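Local coordinates for aspartokinase (Synechocystis, PDB 3L76), which binds lysine and threonine at its ACT domains and probably catalyses ATP-dependent phosphorylation of the beta-carboxyl group of aspartate, the first step towards both these amino acids, at residues Val40-Met43 and Gly44-Asp48. Sequence-based numbering, arbitrary orientation.
Sequences VSAM and GKSTD
A chi1 of 63° sets Ser46 OG between its own backbone N and carbonyl carbon and turns the hydroxyl back over the turn that leads into its helix, to the peptides of Met43 and Gly44. There it accepts a hydrogen bond from Gly44 N, 3.0 Å from OG and almost straight, with an angle of 172° at the hydrogen. Met43 N also lies near, 3.2 Å from Ser46 OG, but its N-H is poorly aimed and makes no bond. Beside this polar link, Ala42 CB packs against the methyl CG2 of Thr47 at 3.9 Å and also lies 3.8 Å from Ser46 OG. Residues 41 to 45 form the loop that carries the chain from strand 35-40 into helix 46-57 of the amino acid kinase fold, with Lys45 as the helix N-cap residue. Just upstream, Ser41 OG is hydrogen-bonded to Lys7 NZ and Ser155 OG. Met43 sends its side chain away from the helix start, against Ser77 of helix 63-87 and Val13. An alanine in place of Ser46 would remove the hydroxyl and is likely to leave Gly44 N without this acceptor, so the turn could shift more easily.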
loop_
_atom_site.group_PDB
_atom_site.type_symbol
_atom_site.label_atom_id
_atom_site.label_comp_id
_atom_site.label_asym_id
_atom_site.label_seq_id
_atom_site.Cartn_x
_atom_site.Cartn_y
_atom_site.Cartn_z
ATOM N N VAL A 40 10.991 -10.101 -2.384
ATOM C CA VAL A 40 10.495 -10.426 -1.058
ATOM C C VAL A 40 8.987 -10.508 -1.100
ATOM O O VAL A 40 8.336 -9.734 -1.804
ATOM C CB VAL A 40 10.914 -9.356 -0.009
ATOM C CG1 VAL A 40 10.651 -9.851 1.397
ATOM C CG2 VAL A 40 12.380 -8.997 -0.165
ATOM N N SER A 41 8.431 -11.453 -0.352
ATOM C CA SER A 41 6.983 -11.580 -0.235
ATOM C C SER A 41 6.477 -10.698 0.888
ATOM O O SER A 41 7.250 -10.287 1.745
ATOM C CB SER A 41 6.595 -13.033 0.047
ATOM O OG SER A 41 6.974 -13.873 -1.024
ATOM N N ALA A 42 5.182 -10.409 0.890
ATOM C CA ALA A 42 4.569 -9.752 2.039
ATOM C C ALA A 42 4.928 -10.533 3.304
ATOM O O ALA A 42 5.225 -11.726 3.233
ATOM C CB ALA A 42 3.069 -9.658 1.862
ATOM N N MET A 43 4.885 -9.865 4.454
ATOM C CA MET A 43 5.502 -10.385 5.680
ATOM C C MET A 43 5.079 -11.758 6.215
ATOM O O MET A 43 5.930 -12.554 6.585
ATOM C CB MET A 43 5.436 -9.354 6.795
ATOM C CG MET A 43 6.407 -8.219 6.580
ATOM S SD MET A 43 6.728 -7.291 8.088
ATOM C CE MET A 43 7.458 -8.545 9.132
ATOM N N GLY A 44 3.794 -12.051 6.291
ATOM C CA GLY A 44 3.412 -13.323 6.875
ATOM C C GLY A 44 1.999 -13.681 6.516
ATOM O O GLY A 44 1.618 -13.642 5.345
ATOM N N LYS A 45 1.212 -14.033 7.522
ATOM C CA LYS A 45 -0.216 -14.159 7.314
ATOM C C LYS A 45 -0.762 -12.752 7.068
ATOM O O LYS A 45 -1.969 -12.538 7.028
ATOM C CB LYS A 45 -0.892 -14.821 8.519
ATOM C CG LYS A 45 -0.941 -16.357 8.470
ATOM C CD LYS A 45 0.388 -17.017 8.854
ATOM C CE LYS A 45 1.313 -17.225 7.653
ATOM N NZ LYS A 45 0.731 -18.128 6.607
ATOM N N SER A 46 0.153 -11.802 6.893
ATOM C CA SER A 46 -0.192 -10.402 6.645
ATOM C C SER A 46 -1.041 -10.228 5.389
ATOM O O SER A 46 -1.847 -9.300 5.296
ATOM C CB SER A 46 1.079 -9.548 6.537
ATOM O OG SER A 46 1.878 -9.947 5.436
ATOM N N THR A 47 -0.850 -11.122 4.427
ATOM C CA THR A 47 -1.589 -11.075 3.169
ATOM C C THR A 47 -2.923 -11.859 3.228
ATOM O O THR A 47 -3.869 -11.558 2.490
ATOM C CB THR A 47 -0.685 -11.482 1.966
ATOM O OG1 THR A 47 -1.474 -12.074 0.924
ATOM C CG2 THR A 47 0.413 -12.448 2.412
ATOM N N ASP A 48 -3.010 -12.845 4.118
ATOM C CA ASP A 48 -4.311 -13.424 4.452
ATOM C C ASP A 48 -5.133 -12.359 5.165
ATOM O O ASP A 48 -6.297 -12.137 4.843
ATOM C CB ASP A 48 -4.166 -14.644 5.367
ATOM C CG ASP A 48 -3.749 -15.896 4.622
ATOM O OD1 ASP A 48 -3.852 -15.927 3.374
ATOM O OD2 ASP A 48 -3.323 -16.857 5.296
#